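Local coordinates for protein 33 kDa chaperonin (Thermotoga maritima, PDB 1VQ0) that probably acts as a redox-regulated molecular chaperone, protecting thermally unfolding and oxidatively damaged proteins from irreversible aggregation, at residues 126-131 and 136-141; 206-211 and 223-228; 33-38 and 47-52. All blocks are in the same frame, centred on the assembly; numbering follows the deposited sequence.

Contact 1: residues 126-131 and 136-141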
ATOM      1  N   ARG A 126      -1.708   7.230   2.575  1.00 34.50           N
ATOM      2  CA  ARG A 126      -2.132   6.243   1.591  1.00 34.57           C
ATOM      3  C   ARG A 126      -2.742   6.904   0.373  1.00 33.67           C
ATOM      4  O   ARG A 126      -3.471   7.857   0.510  1.00 33.08           O
ATOM      5  CB  ARG A 126      -3.195   5.283   2.178  1.00 33.05           C
ATOM      6  CG  ARG A 126      -2.610   4.280   3.018  1.00 41.05           C
ATOM      7  CD  ARG A 126      -3.512   3.191   3.557  1.00 46.07           C
ATOM      8  NE  ARG A 126      -4.388   3.755   4.525  1.00 49.50           N
ATOM      9  CZ  ARG A 126      -4.227   3.771   5.827  1.00 44.32           C
ATOM     10  NH1 ARG A 126      -3.211   3.210   6.406  1.00 41.56           N
ATOM     11  NH2 ARG A 126      -5.157   4.342   6.561  1.00 37.82           N
ATOM     12  N   VAL A 127      -2.412   6.369  -0.798  1.00 32.35           N
ATOM     13  CA  VAL A 127      -3.076   6.690  -2.064  1.00 32.40           C
ATOM     14  C   VAL A 127      -3.628   5.411  -2.681  1.00 32.29           C
ATOM     15  O   VAL A 127      -2.884   4.445  -2.941  1.00 31.74           O
ATOM     16  CB  VAL A 127      -2.191   7.481  -3.000  1.00 31.51           C
ATOM     17  CG1 VAL A 127      -2.857   7.692  -4.394  1.00 31.01           C
ATOM     18  CG2 VAL A 127      -1.843   8.813  -2.322  1.00 33.07           C
ATOM     19  N   VAL A 128      -4.947   5.422  -2.857  1.00 32.96           N
ATOM     20  CA  VAL A 128      -5.727   4.335  -3.494  1.00 32.73           C
ATOM     21  C   VAL A 128      -6.071   4.744  -4.915  1.00 32.78           C
ATOM     22  O   VAL A 128      -6.638   5.804  -5.143  1.00 31.89           O
ATOM     23  CB  VAL A 128      -7.006   4.056  -2.725  1.00 30.96           C
ATOM     24  CG1 VAL A 128      -7.725   2.872  -3.231  1.00 31.74           C
ATOM     25  CG2 VAL A 128      -6.648   3.850  -1.247  1.00 31.89           C
ATOM     26  N   ARG A 129      -5.661   3.917  -5.864  1.00 33.04           N
ATOM     27  CA  ARG A 129      -5.949   4.143  -7.263  1.00 33.24           C
ATOM     28  C   ARG A 129      -6.911   3.062  -7.748  1.00 33.67           C
ATOM     29  O   ARG A 129      -6.575   1.907  -7.902  1.00 30.82           O
ATOM     30  CB  ARG A 129      -4.686   4.118  -8.052  1.00 32.70           C
ATOM     31  CG  ARG A 129      -3.877   5.386  -7.898  1.00 34.26           C
ATOM     32  CD  ARG A 129      -3.921   6.134  -9.239  1.00 44.31           C
ATOM     33  NE  ARG A 129      -2.727   5.946  -9.960  1.00 39.62           N
ATOM     34  CZ  ARG A 129      -2.510   6.178 -11.244  1.00 38.97           C
ATOM     35  NH1 ARG A 129      -3.380   6.552 -12.155  1.00 35.22           N
ATOM     36  NH2 ARG A 129      -1.319   5.950 -11.646  1.00 38.31           N
ATOM     37  N   ASP A 130      -8.131   3.470  -7.946  1.00 35.09           N
ATOM     38  CA  ASP A 130      -9.197   2.551  -8.310  1.00 38.36           C
ATOM     39  C   ASP A 130      -9.496   2.740  -9.839  1.00 38.46           C
ATOM     40  O   ASP A 130     -10.152   3.684 -10.259  1.00 38.03           O
ATOM     41  CB  ASP A 130     -10.387   2.886  -7.410  1.00 40.18           C
ATOM     42  CG  ASP A 130     -11.559   2.055  -7.692  1.00 44.65           C
ATOM     43  OD1 ASP A 130     -11.435   1.122  -8.530  1.00 49.52           O
ATOM     44  OD2 ASP A 130     -12.649   2.305  -7.160  1.00 50.08           O
ATOM     45  N   LEU A 131      -8.929   1.846 -10.633  1.00 40.47           N
ATOM     46  CA  LEU A 131      -8.838   1.985 -12.087  1.00 43.89           C
ATOM     47  C   LEU A 131      -9.620   0.885 -12.798  1.00 43.98           C
ATOM     48  O   LEU A 131      -9.228   0.461 -13.865  1.00 44.94           O
ATOM     49  CB  LEU A 131      -7.355   1.862 -12.519  1.00 45.12           C
ATOM     50  CG  LEU A 131      -6.423   2.976 -12.022  1.00 50.52           C
ATOM     51  CD1 LEU A 131      -4.999   2.499 -11.958  1.00 55.37           C
ATOM     52  CD2 LEU A 131      -6.530   4.082 -12.974  1.00 56.81           C
ATOM     53  N   PRO A 136      -8.121  -2.184  -6.058  1.00 32.83           N
ATOM     54  CA  PRO A 136      -7.323  -1.012  -6.419  1.00 32.23           C
ATOM     55  C   PRO A 136      -5.835  -1.164  -6.095  1.00 31.76           C
ATOM     56  O   PRO A 136      -5.449  -2.085  -5.372  1.00 30.54           O
ATOM     57  CB  PRO A 136      -7.933   0.086  -5.512  1.00 32.93           C
ATOM     58  CG  PRO A 136      -8.352  -0.624  -4.324  1.00 33.51           C
ATOM     59  CD  PRO A 136      -8.788  -1.980  -4.762  1.00 33.31           C
ATOM     60  N   PHE A 137      -5.020  -0.309  -6.706  1.00 31.03           N
ATOM     61  CA  PHE A 137      -3.647  -0.095  -6.285  1.00 30.89           C
ATOM     62  C   PHE A 137      -3.649   0.737  -5.027  1.00 31.41           C
ATOM     63  O   PHE A 137      -4.434   1.696  -4.884  1.00 33.06           O
ATOM     64  CB  PHE A 137      -2.821   0.583  -7.386  1.00 30.84           C
ATOM     65  CG  PHE A 137      -2.785  -0.200  -8.648  1.00 30.81           C
ATOM     66  CD1 PHE A 137      -1.960  -1.281  -8.779  1.00 30.41           C
ATOM     67  CD2 PHE A 137      -3.640   0.105  -9.695  1.00 40.65           C
ATOM     68  CE1 PHE A 137      -1.943  -2.052  -9.947  1.00 34.27           C
ATOM     69  CE2 PHE A 137      -3.631  -0.674 -10.881  1.00 42.02           C
ATOM     70  CZ  PHE A 137      -2.783  -1.752 -10.986  1.00 37.66           C
ATOM     71  N   VAL A 138      -2.843   0.326  -4.073  1.00 31.76           N
ATOM     72  CA  VAL A 138      -2.703   1.098  -2.826  1.00 33.15           C
ATOM     73  C   VAL A 138      -1.216   1.245  -2.485  1.00 34.59           C
ATOM     74  O   VAL A 138      -0.450   0.278  -2.527  1.00 33.98           O
ATOM     75  CB  VAL A 138      -3.349   0.458  -1.575  1.00 32.43           C
ATOM     76  CG1 VAL A 138      -3.307   1.443  -0.389  1.00 31.66           C
ATOM     77  CG2 VAL A 138      -4.742  -0.080  -1.817  1.00 30.55           C
ATOM     78  N   SER A 139      -0.832   2.455  -2.107  1.00 35.00           N
ATOM     79  CA  SER A 139       0.527   2.733  -1.760  1.00 35.92           C
ATOM     80  C   SER A 139       0.522   3.557  -0.499  1.00 34.26           C
ATOM     81  O   SER A 139      -0.199   4.513  -0.412  1.00 36.75           O
ATOM     82  CB  SER A 139       1.238   3.361  -2.980  1.00 36.09           C
ATOM     83  OG  SER A 139       2.531   3.844  -2.629  1.00 45.63           O
ATOM     84  N   GLN A 140       1.312   3.139   0.499  1.00 33.44           N
ATOM     85  CA  GLN A 140       1.429   3.767   1.818  1.00 31.02           C
ATOM     86  C   GLN A 140       2.855   4.201   2.147  1.00 31.58           C
ATOM     87  O   GLN A 140       3.807   3.475   1.970  1.00 30.78           O
ATOM     88  CB  GLN A 140       0.906   2.847   2.916  1.00 30.05           C
ATOM     89  CG  GLN A 140       0.935   3.492   4.303  1.00 29.82           C
ATOM     90  CD  GLN A 140       0.546   2.547   5.430  1.00 32.27           C
ATOM     91  OE1 GLN A 140      -0.534   1.985   5.378  1.00 36.17           O
ATOM     92  NE2 GLN A 140       1.448   2.329   6.421  1.00 29.10           N
ATOM     93  N   VAL A 141       2.982   5.443   2.592  1.00 31.55           N
ATOM     94  CA  VAL A 141       4.264   6.016   2.969  1.00 31.20           C
ATOM     95  C   VAL A 141       4.125   6.694   4.343  1.00 29.95           C
ATOM     96  O   VAL A 141       3.044   7.147   4.680  1.00 28.51           O
ATOM     97  CB  VAL A 141       4.806   6.997   1.876  1.00 32.11           C
ATOM     98  CG1 VAL A 141       5.041   6.290   0.558  1.00 30.75           C
ATOM     99  CG2 VAL A 141       3.932   8.228   1.719  1.00 27.63           C
TER
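R126 and Q140 run side by side, R126 NH1 donating to Q140 OE1 over 3.1 Å with an N-H...O angle of 156°. The oxygen lies at the edge of the guanidinium, in its plane, but NH1 stands 55° out of the amide's carbonyl plane, away from a lone-pair direction. A bend at chi3 (-70°) turns the arginine tip to the glutamine end, while lower down R126 CG packs on Q140 CB (3.8 Å). With R126 cut back to an alanine, Q140 OE1 would probably lose this donor, and the carboxylates of E77 and D75, both salt-bridged by NH2, their shared cation.

On the same face V128 CG1 meets P136 CB at 3.6 Å. On the other, L131 CD1 reaches the edge of the F137 ring, near its plane, 3.6 Å from CD2. What fixes this register is an antiparallel hairpin: V127 N donates to S139 O (2.9 Å) and R129 N to F137 O (2.7 Å), each pair closed by the reciprocal bond, with CA-H...O contacts between.

Outward from R126-D130 lies strand 71-78, whereas helix 149-160 packs V127 and S139 through Y155. Strand 137-142 ends the sheet within this chain, yet V138-Q140 pair antiparallel with a strand of the second subunit, so the sheet continues across the dimer interface.

Contact 2: residues 206-211 and 223-228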
ATOM      1  N   ASN A 206      10.637  30.592  -3.678  1.00 43.41           N
ATOM      2  CA  ASN A 206      10.526  32.018  -3.493  1.00 42.74           C
ATOM      3  C   ASN A 206       9.106  32.535  -3.362  1.00 42.05           C
ATOM      4  O   ASN A 206       8.914  33.693  -3.012  1.00 41.18           O
ATOM      5  CB  ASN A 206      11.178  32.738  -4.669  1.00 43.15           C
ATOM      6  CG  ASN A 206      12.673  32.980  -4.467  1.00 44.39           C
ATOM      7  OD1 ASN A 206      13.252  32.590  -3.456  1.00 42.12           O
ATOM      8  ND2 ASN A 206      13.306  33.635  -5.457  1.00 44.06           N
ATOM      9  N   LEU A 207       8.110  31.715  -3.697  1.00 41.44           N
ATOM     10  CA  LEU A 207       6.722  32.199  -3.714  1.00 40.46           C
ATOM     11  C   LEU A 207       6.219  32.428  -2.292  1.00 40.26           C
ATOM     12  O   LEU A 207       6.662  31.755  -1.356  1.00 41.21           O
ATOM     13  CB  LEU A 207       5.788  31.226  -4.456  1.00 39.69           C
ATOM     14  CG  LEU A 207       5.851  31.189  -5.991  1.00 37.95           C
ATOM     15  CD1 LEU A 207       4.928  30.107  -6.571  1.00 33.66           C
ATOM     16  CD2 LEU A 207       5.473  32.571  -6.585  1.00 35.39           C
ATOM     17  N   PRO A 208       5.288  33.370  -2.127  1.00 39.22           N
ATOM     18  CA  PRO A 208       4.517  33.438  -0.888  1.00 38.03           C
ATOM     19  C   PRO A 208       3.610  32.236  -0.733  1.00 38.13           C
ATOM     20  O   PRO A 208       3.288  31.537  -1.711  1.00 38.45           O
ATOM     21  CB  PRO A 208       3.673  34.703  -1.037  1.00 38.22           C
ATOM     22  CG  PRO A 208       4.186  35.443  -2.269  1.00 38.40           C
ATOM     23  CD  PRO A 208       4.913  34.425  -3.094  1.00 39.22           C
ATOM     24  N   SER A 209       3.164  31.996   0.483  1.00 38.18           N
ATOM     25  CA  SER A 209       2.177  30.935   0.707  1.00 38.99           C
ATOM     26  C   SER A 209       0.890  31.249  -0.107  1.00 38.93           C
ATOM     27  O   SER A 209       0.662  32.386  -0.530  1.00 38.30           O
ATOM     28  CB  SER A 209       1.858  30.781   2.202  1.00 37.50           C
ATOM     29  OG  SER A 209       0.999  31.838   2.589  1.00 40.29           O
ATOM     30  N   ILE A 210       0.070  30.231  -0.308  1.00 39.61           N
ATOM     31  CA  ILE A 210      -1.087  30.344  -1.218  1.00 40.57           C
ATOM     32  C   ILE A 210      -2.077  31.465  -0.770  1.00 41.63           C
ATOM     33  O   ILE A 210      -2.514  32.293  -1.598  1.00 40.43           O
ATOM     34  CB  ILE A 210      -1.807  28.944  -1.361  1.00 40.19           C
ATOM     35  CG1 ILE A 210      -0.974  27.904  -2.187  1.00 39.23           C
ATOM     36  CG2 ILE A 210      -3.248  29.096  -1.840  1.00 40.10           C
ATOM     37  CD1 ILE A 210      -0.524  28.249  -3.626  1.00 40.12           C
ATOM     38  N   SER A 211      -2.374  31.478   0.539  1.00 43.25           N
ATOM     39  CA  SER A 211      -3.279  32.462   1.201  1.00 44.83           C
ATOM     40  C   SER A 211      -2.936  33.879   0.859  1.00 44.13           C
ATOM     41  O   SER A 211      -3.817  34.691   0.603  1.00 45.11           O
ATOM     42  CB  SER A 211      -3.232  32.320   2.737  1.00 45.27           C
ATOM     43  OG  SER A 211      -3.443  30.955   3.118  1.00 49.41           O
ATOM     44  N   LEU A 223       1.843  30.852 -12.503  1.00 32.47           N
ATOM     45  CA  LEU A 223       2.589  29.842 -13.256  1.00 31.78           C
ATOM     46  C   LEU A 223       3.804  30.485 -14.005  1.00 32.83           C
ATOM     47  O   LEU A 223       4.868  29.843 -14.169  1.00 31.70           O
ATOM     48  CB  LEU A 223       1.662  29.134 -14.258  1.00 31.04           C
ATOM     49  CG  LEU A 223       0.439  28.334 -13.791  1.00 30.01           C
ATOM     50  CD1 LEU A 223      -0.409  27.902 -14.997  1.00 29.47           C
ATOM     51  CD2 LEU A 223       0.850  27.160 -13.003  1.00 33.15           C
ATOM     52  N   GLU A 224       3.614  31.726 -14.483  1.00 32.74           N
ATOM     53  CA  GLU A 224       4.708  32.468 -15.141  1.00 33.69           C
ATOM     54  C   GLU A 224       5.880  32.644 -14.193  1.00 34.38           C
ATOM     55  O   GLU A 224       7.024  32.404 -14.553  1.00 34.82           O
ATOM     56  CB  GLU A 224       4.262  33.834 -15.661  1.00 32.77           C
ATOM     57  CG  GLU A 224       5.457  34.702 -16.018  1.00 33.05           C
ATOM     58  CD  GLU A 224       5.096  35.999 -16.685  1.00 32.95           C
ATOM     59  OE1 GLU A 224       3.892  36.357 -16.685  1.00 34.32           O
ATOM     60  OE2 GLU A 224       6.062  36.623 -17.212  1.00 30.19           O
ATOM     61  N   ARG A 225       5.551  33.039 -12.976  1.00 36.84           N
ATOM     62  CA  ARG A 225       6.517  33.094 -11.882  1.00 37.88           C
ATOM     63  C   ARG A 225       7.242  31.776 -11.613  1.00 36.89           C
ATOM     64  O   ARG A 225       8.465  31.793 -11.464  1.00 37.38           O
ATOM     65  CB  ARG A 225       5.839  33.561 -10.608  1.00 39.26           C
ATOM     66  CG  ARG A 225       5.237  34.954 -10.696  1.00 43.12           C
ATOM     67  CD  ARG A 225       5.513  35.783  -9.501  1.00 47.45           C
ATOM     68  NE  ARG A 225       4.290  36.296  -8.904  1.00 49.30           N
ATOM     69  CZ  ARG A 225       4.179  36.613  -7.620  1.00 49.89           C
ATOM     70  NH1 ARG A 225       5.220  36.460  -6.792  1.00 46.74           N
ATOM     71  NH2 ARG A 225       3.028  37.083  -7.149  1.00 52.45           N
ATOM     72  N   ILE A 226       6.517  30.650 -11.538  1.00 34.29           N
ATOM     73  CA  ILE A 226       7.190  29.343 -11.428  1.00 33.49           C
ATOM     74  C   ILE A 226       8.199  29.006 -12.570  1.00 33.82           C
ATOM     75  O   ILE A 226       9.321  28.545 -12.308  1.00 34.60           O
ATOM     76  CB  ILE A 226       6.166  28.210 -11.299  1.00 33.38           C
ATOM     77  CG1 ILE A 226       5.432  28.306  -9.942  1.00 32.34           C
ATOM     78  CG2 ILE A 226       6.869  26.856 -11.391  1.00 33.26           C
ATOM     79  CD1 ILE A 226       4.145  27.531  -9.834  1.00 33.45           C
ATOM     80  N   PHE A 227       7.796  29.203 -13.823  1.00 32.71           N
ATOM     81  CA  PHE A 227       8.549  28.660 -14.942  1.00 32.98           C
ATOM     82  C   PHE A 227       9.522  29.628 -15.534  1.00 33.24           C
ATOM     83  O   PHE A 227      10.264  29.264 -16.452  1.00 34.22           O
ATOM     84  CB  PHE A 227       7.588  28.134 -16.008  1.00 32.56           C
ATOM     85  CG  PHE A 227       6.907  26.903 -15.585  1.00 33.01           C
ATOM     86  CD1 PHE A 227       7.617  25.708 -15.506  1.00 35.40           C
ATOM     87  CD2 PHE A 227       5.588  26.936 -15.132  1.00 32.70           C
ATOM     88  CE1 PHE A 227       7.010  24.563 -15.050  1.00 32.79           C
ATOM     89  CE2 PHE A 227       4.963  25.797 -14.704  1.00 31.22           C
ATOM     90  CZ  PHE A 227       5.670  24.602 -14.648  1.00 32.88           C
ATOM     91  N   GLY A 228       9.512  30.865 -15.029  1.00 33.92           N
ATOM     92  CA  GLY A 228      10.456  31.916 -15.506  1.00 34.42           C
ATOM     93  C   GLY A 228      10.043  32.589 -16.798  1.00 34.51           C
ATOM     94  O   GLY A 228      10.566  33.601 -17.117  1.00 35.53           O
TER
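L207 and R225 bring the backbones closest, their CA atoms 8.2 Å apart, a spacing bridged by side chains alone. The arrangement is interhelical packing in the helical part of the Hsp33 fold: the loop N206-S209, which joins helix 194-205 to helix 210-213, lies against L223-F227, the C-terminal part of helix 219-227. In sequence this helical region falls between strand 176-187 and the zinc-binding cysteines, consistent with the helical linker of Hsp33 proteins.

L207 does most of the touching, dividing its two methyls between neighbouring helix residues. The L207 and I226 side chains cross at about a right angle, L207 CD1 resting 3.9 Å from I226 CG1. L207 CD2 goes to R225, lying 3.9 Å from NH1 and 4.2 Å from CB. With CG beside its own backbone N (chi1 -75°), the leucine tip is carried toward the helix although its CB points neither at it nor from it. R225, bent at chi2 and chi3, reaches forward so that its guanidinium comes alongside L207 and, more loosely, P208 CD; these are van der Waals touches of a charged group on aliphatic carbons, at an oblique angle, on the exposed side of the contact. The buried side is closed by F183 of strand 176-187, which touches both L207 and I226, and L213 packs against L207, P208 and R225 together. At the helix end G228 has a positive phi of 81°. Just before it, I226 CG2 sits over the centre of the F227 ring, 3.9 Å above its plane.

Contact 3: residues 33-38 and 47-52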
ATOM      1  N   GLU A  33     -15.269  27.472  -3.406  1.00 34.18           N
ATOM      2  CA  GLU A  33     -16.655  27.007  -3.410  1.00 34.70           C
ATOM      3  C   GLU A  33     -16.786  25.533  -3.027  1.00 32.67           C
ATOM      4  O   GLU A  33     -17.678  25.146  -2.293  1.00 33.00           O
ATOM      5  CB  GLU A  33     -17.264  27.204  -4.808  1.00 36.39           C
ATOM      6  CG  GLU A  33     -17.784  28.612  -5.023  1.00 44.27           C
ATOM      7  CD  GLU A  33     -18.677  28.753  -6.261  1.00 55.48           C
ATOM      8  OE1 GLU A  33     -19.487  27.831  -6.551  1.00 59.81           O
ATOM      9  OE2 GLU A  33     -18.578  29.816  -6.931  1.00 61.17           O
ATOM     10  N   VAL A  34     -15.849  24.725  -3.507  1.00 30.41           N
ATOM     11  CA  VAL A  34     -15.821  23.319  -3.235  1.00 29.80           C
ATOM     12  C   VAL A  34     -15.538  23.056  -1.736  1.00 30.54           C
ATOM     13  O   VAL A  34     -16.232  22.277  -1.091  1.00 31.61           O
ATOM     14  CB  VAL A  34     -14.743  22.650  -4.094  1.00 27.52           C
ATOM     15  CG1 VAL A  34     -14.684  21.194  -3.781  1.00 27.30           C
ATOM     16  CG2 VAL A  34     -15.049  22.811  -5.528  1.00 27.12           C
ATOM     17  N   VAL A  35     -14.518  23.738  -1.209  1.00 30.36           N
ATOM     18  CA  VAL A  35     -14.139  23.594   0.178  1.00 30.63           C
ATOM     19  C   VAL A  35     -15.232  24.214   1.084  1.00 30.06           C
ATOM     20  O   VAL A  35     -15.527  23.692   2.177  1.00 29.95           O
ATOM     21  CB  VAL A  35     -12.695  24.135   0.423  1.00 29.55           C
ATOM     22  CG1 VAL A  35     -12.316  24.035   1.838  1.00 25.10           C
ATOM     23  CG2 VAL A  35     -11.715  23.349  -0.383  1.00 32.28           C
ATOM     24  N   GLU A  36     -15.850  25.304   0.625  1.00 30.06           N
ATOM     25  CA  GLU A  36     -16.996  25.849   1.387  1.00 30.82           C
ATOM     26  C   GLU A  36     -18.143  24.833   1.527  1.00 30.88           C
ATOM     27  O   GLU A  36     -18.730  24.712   2.581  1.00 31.49           O
ATOM     28  CB  GLU A  36     -17.522  27.168   0.803  1.00 30.62           C
ATOM     29  CG  GLU A  36     -18.698  27.772   1.598  1.00 32.24           C
ATOM     30  CD  GLU A  36     -18.370  28.234   3.028  1.00 33.86           C
ATOM     31  OE1 GLU A  36     -17.184  28.227   3.395  1.00 31.10           O
ATOM     32  OE2 GLU A  36     -19.296  28.619   3.792  1.00 35.02           O
ATOM     33  N   GLU A  37     -18.455  24.114   0.462  1.00 31.26           N
ATOM     34  CA  GLU A  37     -19.536  23.119   0.491  1.00 31.37           C
ATOM     35  C   GLU A  37     -19.227  21.933   1.427  1.00 30.60           C
ATOM     36  O   GLU A  37     -20.089  21.460   2.125  1.00 31.24           O
ATOM     37  CB  GLU A  37     -19.900  22.679  -0.951  1.00 31.29           C
ATOM     38  CG  GLU A  37     -20.665  21.362  -1.031  1.00 32.51           C
ATOM     39  CD  GLU A  37     -21.295  21.080  -2.386  1.00 30.08           C
ATOM     40  OE1 GLU A  37     -21.134  21.876  -3.304  1.00 32.60           O
ATOM     41  OE2 GLU A  37     -21.943  20.037  -2.525  1.00 29.63           O
ATOM     42  N   ALA A  38     -17.977  21.474   1.439  1.00 30.89           N
ATOM     43  CA  ALA A  38     -17.535  20.424   2.345  1.00 30.67           C
ATOM     44  C   ALA A  38     -17.748  20.877   3.793  1.00 31.62           C
ATOM     45  O   ALA A  38     -18.191  20.078   4.638  1.00 32.86           O
ATOM     46  CB  ALA A  38     -16.016  20.096   2.118  1.00 29.91           C
ATOM     47  N   LEU A  47     -10.570  24.442  12.022  1.00 31.03           N
ATOM     48  CA  LEU A  47      -9.405  23.637  11.815  1.00 31.98           C
ATOM     49  C   LEU A  47      -9.656  22.464  10.819  1.00 31.75           C
ATOM     50  O   LEU A  47      -8.837  22.176   9.988  1.00 31.71           O
ATOM     51  CB  LEU A  47      -8.910  23.134  13.181  1.00 32.09           C
ATOM     52  CG  LEU A  47      -7.804  22.102  13.159  1.00 31.76           C
ATOM     53  CD1 LEU A  47      -6.542  22.679  12.465  1.00 28.07           C
ATOM     54  CD2 LEU A  47      -7.531  21.615  14.577  1.00 30.11           C
ATOM     55  N   ALA A  48     -10.801  21.788  10.962  1.00 31.38           N
ATOM     56  CA  ALA A  48     -11.163  20.655  10.125  1.00 29.23           C
ATOM     57  C   ALA A  48     -11.437  21.114   8.702  1.00 30.24           C
ATOM     58  O   ALA A  48     -11.163  20.386   7.766  1.00 31.80           O
ATOM     59  CB  ALA A  48     -12.382  19.969  10.674  1.00 27.18           C
ATOM     60  N   THR A  49     -11.901  22.338   8.559  1.00 30.68           N
ATOM     61  CA  THR A  49     -12.024  22.979   7.224  1.00 31.23           C
ATOM     62  C   THR A  49     -10.647  23.058   6.539  1.00 32.77           C
ATOM     63  O   THR A  49     -10.488  22.723   5.372  1.00 31.81           O
ATOM     64  CB  THR A  49     -12.639  24.387   7.363  1.00 30.98           C
ATOM     65  OG1 THR A  49     -13.960  24.315   7.924  1.00 31.95           O
ATOM     66  CG2 THR A  49     -12.840  25.032   5.987  1.00 27.56           C
ATOM     67  N   VAL A  50      -9.623  23.471   7.286  1.00 34.26           N
ATOM     68  CA  VAL A  50      -8.321  23.686   6.672  1.00 34.10           C
ATOM     69  C   VAL A  50      -7.677  22.318   6.349  1.00 34.68           C
ATOM     70  O   VAL A  50      -7.086  22.131   5.301  1.00 35.79           O
ATOM     71  CB  VAL A  50      -7.437  24.579   7.596  1.00 34.34           C
ATOM     72  CG1 VAL A  50      -5.962  24.622   7.115  1.00 28.70           C
ATOM     73  CG2 VAL A  50      -7.994  25.986   7.651  1.00 32.94           C
ATOM     74  N   VAL A  51      -7.811  21.362   7.270  1.00 34.66           N
ATOM     75  CA  VAL A  51      -7.200  20.043   7.094  1.00 33.36           C
ATOM     76  C   VAL A  51      -7.821  19.294   5.903  1.00 33.01           C
ATOM     77  O   VAL A  51      -7.124  18.851   4.995  1.00 33.84           O
ATOM     78  CB  VAL A  51      -7.348  19.169   8.379  1.00 32.76           C
ATOM     79  CG1 VAL A  51      -6.701  17.785   8.164  1.00 31.53           C
ATOM     80  CG2 VAL A  51      -6.671  19.821   9.558  1.00 30.68           C
ATOM     81  N   LEU A  52      -9.138  19.145   5.932  1.00 32.80           N
ATOM     82  CA  LEU A  52      -9.865  18.573   4.810  1.00 32.07           C
ATOM     83  C   LEU A  52      -9.701  19.361   3.498  1.00 32.64           C
ATOM     84  O   LEU A  52      -9.569  18.770   2.456  1.00 33.62           O
ATOM     85  CB  LEU A  52     -11.321  18.358   5.151  1.00 31.82           C
ATOM     86  CG  LEU A  52     -12.188  17.603   4.107  1.00 31.35           C
ATOM     87  CD1 LEU A  52     -11.541  16.296   3.639  1.00 29.29           C
ATOM     88  CD2 LEU A  52     -13.593  17.307   4.591  1.00 27.96           C
TER
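V35 reaches from helix 32-42 to T49 of helix 46-62, where the two segments come nearest at the backbone, CA to CA 7.4 Å. V35 CB has nothing of 47-52 close, T49 O being 5.6 Å from it, and the branches do the work unequally. V35 CG1, anti to the backbone N at chi1 178°, extends toward the second helix; it lies 4.2 Å from T49 O and 4.3 Å from T49 CG2. V35 CG2 is turned elsewhere, 5.9 Å from T49 O. The valine also touches V177 and A180 of strand 176-187, and since T49 meets V177 too, that strand backs both helices.

One helical turn further along each segment, A38 CB points at the other helix and meets L52 CD2 at 4.4 Å. A methyl and a leucine branch complete the pairing of these two consecutive helices, joined by the short turn at residues 43-45. A38 is also packed by Y241 of strand 235-241.

The hydroxyl of T49 takes no part across the gap: OG1 bonds to S45 O, four residues earlier, just before the helix begins, so what the residue offers V35 is its methyl and its carbonyl oxygen. With 122 Å² buried in all, the chemistry is that of light, non-directional dispersion between buried groups, mostly methyls, with one methyl resting against a backbone carbonyl and shape rather than polar bonding setting the fit.

Overall arrangement
The three contacts follow one another along the chain, contact 3 first, then contact 1, then contact 2, and none touches another. Contacts 2 and 3 approach most nearly, about 8 Å between nearest atoms and 23 Å between centres; both lean on strand 176-187, through its F183 and its V177. Contact 1 lies at the opposite arm of the same ten-stranded sheet, its centre 23 Å from that of contact 3 and 30 Å from that of contact 2, and it alone meets the second subunit. The zinc ion, held by C243, C245, C275 and C278, is about 12 Å from the side chain of A38 in contact 3.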